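Local atomic coordinates of protein synthesis inhibitor, putative (Thermotoga maritima, PDB entry 2B33), a protein that is a putative endoribonuclease and protein synthesis inhibitor of the RutC family, may have deaminase activity, and can bind calcium. Residues S30-V33 with M38-V41; R15-D20 with L74-F79. All blocks are in the same frame, centred on the assembly; numbering follows the deposited sequence.

Contact 1: residues S30-V33 with M38-V41; sequences SQAV and MMFV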
ATOM      1  N   SER A  30       6.442  14.290  -3.581  1.00 37.57           N
ATOM      2  CA  SER A  30       6.211  15.229  -2.484  1.00 36.74           C
ATOM      3  C   SER A  30       6.182  14.457  -1.173  1.00 36.13           C
ATOM      4  O   SER A  30       5.923  13.259  -1.176  1.00 36.62           O
ATOM      5  CB  SER A  30       4.871  15.949  -2.680  1.00 36.56           C
ATOM      6  OG  SER A  30       4.834  16.655  -3.907  1.00 35.58           O
ATOM      7  N   GLN A  31       6.454  15.144  -0.062  1.00 36.06           N
ATOM      8  CA  GLN A  31       6.408  14.530   1.274  1.00 36.07           C
ATOM      9  C   GLN A  31       4.997  13.999   1.541  1.00 35.38           C
ATOM     10  O   GLN A  31       4.831  12.913   2.100  1.00 34.03           O
ATOM     11  CB  GLN A  31       6.809  15.530   2.361  1.00 35.74           C
ATOM     12  CG  GLN A  31       8.271  15.959   2.319  1.00 35.77           C
ATOM     13  CD  GLN A  31       8.573  17.135   3.225  1.00 37.21           C
ATOM     14  OE1 GLN A  31       7.722  17.994   3.450  1.00 36.54           O
ATOM     15  NE2 GLN A  31       9.801  17.197   3.726  1.00 35.77           N
ATOM     16  N   ALA A  32       3.993  14.784   1.148  1.00 34.60           N
ATOM     17  CA  ALA A  32       2.607  14.359   1.231  1.00 34.38           C
ATOM     18  C   ALA A  32       1.764  15.145   0.244  1.00 34.17           C
ATOM     19  O   ALA A  32       2.223  16.138  -0.313  1.00 34.01           O
ATOM     20  CB  ALA A  32       2.082  14.519   2.636  1.00 35.01           C
ATOM     21  N   VAL A  33       0.548  14.664   0.010  1.00 35.15           N
ATOM     22  CA  VAL A  33      -0.421  15.319  -0.864  1.00 34.93           C
ATOM     23  C   VAL A  33      -1.754  15.335  -0.133  1.00 35.79           C
ATOM     24  O   VAL A  33      -2.237  14.292   0.296  1.00 35.96           O
ATOM     25  CB  VAL A  33      -0.608  14.571  -2.203  1.00 35.48           C
ATOM     26  CG1 VAL A  33      -1.639  15.282  -3.106  1.00 34.87           C
ATOM     27  CG2 VAL A  33       0.712  14.447  -2.935  1.00 37.41           C
ATOM     28  N   MET A  38      -8.379  14.412   3.089  1.00 35.51           N
ATOM     29  CA  MET A  38      -7.426  13.295   3.128  1.00 34.11           C
ATOM     30  C   MET A  38      -5.980  13.683   2.844  1.00 33.39           C
ATOM     31  O   MET A  38      -5.734  14.501   1.971  1.00 30.96           O
ATOM     32  CB  MET A  38      -7.784  12.274   2.052  1.00 34.96           C
ATOM     33  CG  MET A  38      -9.148  11.636   2.178  1.00 32.82           C
ATOM     34  SD  MET A  38      -9.379  10.338   0.957  1.00 31.93           S
ATOM     35  CE  MET A  38      -8.172   9.085   1.442  1.00 30.39           C
ATOM     36  N   MET A  39      -5.037  13.045   3.541  1.00 34.07           N
ATOM     37  CA  MET A  39      -3.598  13.240   3.303  1.00 35.27           C
ATOM     38  C   MET A  39      -2.930  11.897   3.017  1.00 35.53           C
ATOM     39  O   MET A  39      -3.165  10.934   3.734  1.00 36.01           O
ATOM     40  CB  MET A  39      -2.894  13.897   4.493  1.00 35.56           C
ATOM     41  CG  MET A  39      -1.361  13.966   4.314  1.00 36.92           C
ATOM     42  SD  MET A  39      -0.431  14.767   5.615  1.00 36.83           S
ATOM     43  CE  MET A  39      -0.897  16.463   5.417  1.00 37.41           C
ATOM     44  N   PHE A  40      -2.077  11.857   1.995  1.00 35.35           N
ATOM     45  CA  PHE A  40      -1.325  10.664   1.631  1.00 35.58           C
ATOM     46  C   PHE A  40       0.148  10.985   1.878  1.00 35.99           C
ATOM     47  O   PHE A  40       0.731  11.752   1.130  1.00 37.75           O
ATOM     48  CB  PHE A  40      -1.557  10.322   0.161  1.00 35.68           C
ATOM     49  CG  PHE A  40      -2.981   9.944  -0.168  1.00 34.70           C
ATOM     50  CD1 PHE A  40      -3.929  10.924  -0.456  1.00 34.83           C
ATOM     51  CD2 PHE A  40      -3.365   8.608  -0.221  1.00 34.13           C
ATOM     52  CE1 PHE A  40      -5.238  10.576  -0.769  1.00 31.43           C
ATOM     53  CE2 PHE A  40      -4.673   8.254  -0.537  1.00 32.55           C
ATOM     54  CZ  PHE A  40      -5.606   9.240  -0.816  1.00 33.94           C
ATOM     55  N   VAL A  41       0.736  10.412   2.925  1.00 35.24           N
ATOM     56  CA  VAL A  41       2.132  10.677   3.282  1.00 35.88           C
ATOM     57  C   VAL A  41       3.094   9.666   2.640  1.00 35.84           C
ATOM     58  O   VAL A  41       2.822   8.461   2.608  1.00 36.30           O
ATOM     59  CB  VAL A  41       2.345  10.657   4.819  1.00 36.30           C
ATOM     60  CG1 VAL A  41       3.788  11.018   5.170  1.00 36.90           C
ATOM     61  CG2 VAL A  41       1.385  11.627   5.517  1.00 38.06           C
TER

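Contact 2: residues R15-D20 with L74-F79; sequences RFVETD and LEAGGF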
ATOM      1  N   ARG A  15      -3.753  20.235  -2.568  1.00 40.39           N
ATOM      2  CA  ARG A  15      -2.430  20.782  -2.188  1.00 40.72           C
ATOM      3  C   ARG A  15      -1.351  19.784  -1.748  1.00 40.15           C
ATOM      4  O   ARG A  15      -1.645  18.660  -1.337  1.00 40.15           O
ATOM      5  CB  ARG A  15      -2.606  21.847  -1.090  1.00 41.03           C
ATOM      6  N   PHE A  16      -0.099  20.239  -1.830  1.00 40.03           N
ATOM      7  CA  PHE A  16       1.093  19.446  -1.487  1.00 40.04           C
ATOM      8  C   PHE A  16       1.714  19.998  -0.202  1.00 39.98           C
ATOM      9  O   PHE A  16       1.554  21.181   0.105  1.00 40.09           O
ATOM     10  CB  PHE A  16       2.117  19.515  -2.628  1.00 40.07           C
ATOM     11  CG  PHE A  16       1.569  19.101  -3.966  1.00 40.23           C
ATOM     12  N   VAL A  17       2.414  19.140   0.541  1.00 39.44           N
ATOM     13  CA  VAL A  17       3.066  19.525   1.801  1.00 39.01           C
ATOM     14  C   VAL A  17       4.584  19.551   1.640  1.00 38.98           C
ATOM     15  O   VAL A  17       5.190  18.547   1.259  1.00 38.37           O
ATOM     16  CB  VAL A  17       2.695  18.561   2.949  1.00 38.99           C
ATOM     17  CG1 VAL A  17       3.441  18.912   4.253  1.00 38.12           C
ATOM     18  CG2 VAL A  17       1.202  18.595   3.186  1.00 40.23           C
ATOM     19  N   GLU A  18       5.175  20.704   1.950  1.00 38.94           N
ATOM     20  CA  GLU A  18       6.617  20.905   1.920  1.00 38.90           C
ATOM     21  C   GLU A  18       6.980  21.522   3.266  1.00 38.46           C
ATOM     22  O   GLU A  18       6.489  22.606   3.608  1.00 38.07           O
ATOM     23  CB  GLU A  18       7.027  21.860   0.800  1.00 38.72           C
ATOM     24  CG  GLU A  18       6.425  21.547  -0.557  1.00 40.10           C
ATOM     25  CD  GLU A  18       6.869  22.512  -1.632  1.00 40.99           C
ATOM     26  OE1 GLU A  18       7.983  23.078  -1.520  1.00 43.45           O
ATOM     27  OE2 GLU A  18       6.102  22.693  -2.602  1.00 45.94           O
ATOM     28  N   THR A  19       7.801  20.818   4.038  1.00 38.02           N
ATOM     29  CA  THR A  19       8.249  21.300   5.339  1.00 37.76           C
ATOM     30  C   THR A  19       9.721  20.965   5.551  1.00 38.28           C
ATOM     31  O   THR A  19      10.191  19.900   5.138  1.00 37.70           O
ATOM     32  CB  THR A  19       7.382  20.726   6.507  1.00 37.52           C
ATOM     33  OG1 THR A  19       7.888  21.194   7.764  1.00 37.62           O
ATOM     34  CG2 THR A  19       7.347  19.190   6.519  1.00 37.29           C
ATOM     35  N   ASP A  20      10.438  21.888   6.190  1.00 38.77           N
ATOM     36  CA  ASP A  20      11.853  21.686   6.543  1.00 39.25           C
ATOM     37  C   ASP A  20      12.021  20.786   7.788  1.00 39.44           C
ATOM     38  O   ASP A  20      13.147  20.403   8.125  1.00 39.07           O
ATOM     39  CB  ASP A  20      12.592  23.028   6.730  1.00 39.37           C
ATOM     40  CG  ASP A  20      11.974  23.913   7.806  1.00 41.92           C
ATOM     41  OD1 ASP A  20      10.742  23.852   7.996  1.00 45.21           O
ATOM     42  OD2 ASP A  20      12.719  24.694   8.438  1.00 45.94           O
ATOM     43  N   LEU A  74       2.475  15.460   8.757  1.00 37.87           N
ATOM     44  CA  LEU A  74       1.064  15.568   9.128  1.00 37.17           C
ATOM     45  C   LEU A  74       0.773  16.974   9.631  1.00 37.05           C
ATOM     46  O   LEU A  74      -0.100  17.652   9.097  1.00 36.84           O
ATOM     47  CB  LEU A  74       0.709  14.551  10.217  1.00 36.58           C
ATOM     48  CG  LEU A  74       0.691  13.080   9.786  1.00 36.52           C
ATOM     49  CD1 LEU A  74       0.878  12.149  10.971  1.00 33.89           C
ATOM     50  CD2 LEU A  74      -0.594  12.745   9.027  1.00 36.25           C
ATOM     51  N   GLU A  75       1.537  17.408  10.631  1.00 37.10           N
ATOM     52  CA  GLU A  75       1.360  18.734  11.250  1.00 38.48           C
ATOM     53  C   GLU A  75       1.613  19.938  10.330  1.00 37.95           C
ATOM     54  O   GLU A  75       1.047  21.003  10.553  1.00 38.19           O
ATOM     55  CB  GLU A  75       2.197  18.835  12.532  1.00 38.85           C
ATOM     56  CG  GLU A  75       1.689  17.908  13.643  1.00 39.82           C
ATOM     57  CD  GLU A  75       2.555  17.913  14.896  1.00 39.82           C
ATOM     58  OE1 GLU A  75       3.701  18.415  14.860  1.00 37.99           O
ATOM     59  OE2 GLU A  75       2.088  17.388  15.926  1.00 41.71           O
ATOM     60  N   ALA A  76       2.455  19.767   9.312  1.00 38.11           N
ATOM     61  CA  ALA A  76       2.730  20.828   8.340  1.00 37.22           C
ATOM     62  C   ALA A  76       1.534  21.076   7.407  1.00 36.67           C
ATOM     63  O   ALA A  76       1.392  22.175   6.875  1.00 36.07           O
ATOM     64  CB  ALA A  76       3.954  20.480   7.528  1.00 37.43           C
ATOM     65  N   GLY A  77       0.704  20.052   7.198  1.00 36.62           N
ATOM     66  CA  GLY A  77      -0.496  20.154   6.360  1.00 36.36           C
ATOM     67  C   GLY A  77      -1.803  20.339   7.123  1.00 36.16           C
ATOM     68  O   GLY A  77      -2.879  20.299   6.525  1.00 36.54           O
ATOM     69  N   GLY A  78      -1.720  20.551   8.436  1.00 35.41           N
ATOM     70  CA  GLY A  78      -2.904  20.735   9.273  1.00 35.37           C
ATOM     71  C   GLY A  78      -3.527  19.445   9.781  1.00 35.19           C
ATOM     72  O   GLY A  78      -4.663  19.457  10.247  1.00 34.25           O
ATOM     73  N   PHE A  79      -2.780  18.341   9.703  1.00 35.30           N
ATOM     74  CA  PHE A  79      -3.225  17.026  10.169  1.00 35.37           C
ATOM     75  C   PHE A  79      -2.451  16.663  11.441  1.00 35.58           C
ATOM     76  O   PHE A  79      -1.484  17.335  11.793  1.00 34.88           O
ATOM     77  CB  PHE A  79      -3.004  15.961   9.082  1.00 35.48           C
ATOM     78  CG  PHE A  79      -4.005  16.016   7.955  1.00 35.37           C
ATOM     79  CD1 PHE A  79      -4.011  17.069   7.058  1.00 38.37           C
ATOM     80  CD2 PHE A  79      -4.923  14.992   7.771  1.00 36.05           C
ATOM     81  CE1 PHE A  79      -4.926  17.117   6.016  1.00 34.99           C
ATOM     82  CE2 PHE A  79      -5.837  15.034   6.730  1.00 33.55           C
ATOM     83  CZ  PHE A  79      -5.838  16.104   5.853  1.00 35.25           C
TER

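Contact 1: residues S30-V33 with M38-V41
Val33 and Phe40 grip each other through their backbones in an antiparallel beta hairpin formed by strands 32-35 and 38-44. They form a hydrogen-bonded pair: Val33 N donates to Phe40 O (3.1 Å), and Phe40 N returns a nearly straight bond to Val33 O (3.0 Å, 164° at the hydrogen). One step along, Ala32 and Val41 form the non-hydrogen-bonded pair, where Ala32 CA presses a C-H toward Phe40 O at 3.2 Å, adding a weaker contact to an oxygen already bonded.

Met39 shows how the apolar side of the hairpin is built. From CB the chain runs out with CG anti to the backbone N (chi1 174°), which lays CG beside the methyl CB of Ala32 at 3.9 Å. SD continues past the same methyl, also 3.9 Å from Ala32 CB. A bend at chi3 (-70°) then swings CE onward to Val17 of strand 15-17. Val41 CG2 lies on the same face, 4.1 Å from Ala32 CB, and helix 59-76 covers it.

Val33 and Phe40 point to the other face, toward Pro113 and Val85 of the second subunit; Val33 O lies at the edge of the Phe40 ring, near its plane. The hairpin thus uses its backbone for polar pairing and leaves two apolar faces, one for the helix and one for trimer packing.

Contact 2: residues R15-D20 with L74-F79
Ala76 CB, in the last turn of helix 59-76, fits against two side chains that project from 15-20 on the same side. Thr19 CB approaches it at 3.6 Å, with Thr19 CG2 close behind at 3.8 Å, while Val17 CG1 reaches the same methyl from further back along the strand, 3.7 Å from Ala76 CB. One torsion places both branches of Val17: with CG1 anti to the backbone N (chi1 177°), CG2 is directed over the backbone just past the helix and rests 3.9 Å from Gly77 CA. Gly77, having no side chain, lets the valine sit directly on the main chain. No hydrogen bond links the two segments; they meet through apolar contact.

In the YjgF-like fold, helices pack on one face of a mixed sheet, and here the C-terminal end of one of them meets the short edge strand 15-17. That end is shaped by Leu74 O, which accepts from Phe79 N (2.8 Å) and Gly77 N (3.2 Å), the two donors arriving from opposite faces of its carbonyl plane. Gly78 between them adopts a left-handed conformation (phi 86°), and the chain then continues to Phe79, whose ring packs on Met39, Val34 and Ala135.

On the strand side, Thr19 OG1, itself 4.0 Å from Ala76 CB, is hydrogen-bonded to Lys21 N, which helps hold the rotation that brings CB and CG2 against the alanine, while Val17 is backed by Ala32 and Val34.

Contacts 1 and 2 adjoin, their centres 8 Å apart, and strand 32-35 has strand 15-17 as its neighbour in the sheet on the side away from 38-44. Val17 N is probably hydrogen-bonded to Ala32 O (3.1 Å). Next to this, the Gln31 side chain adds a probable bond, OE1 accepting from Thr19 N at 2.9 Å, while NE2 is bonded to Pro23 O. The calcium-binding Glu50 is not far, about 10 Å from Thr19 and 11 Å from Gln31 between side chains, although this chain carries no calcium.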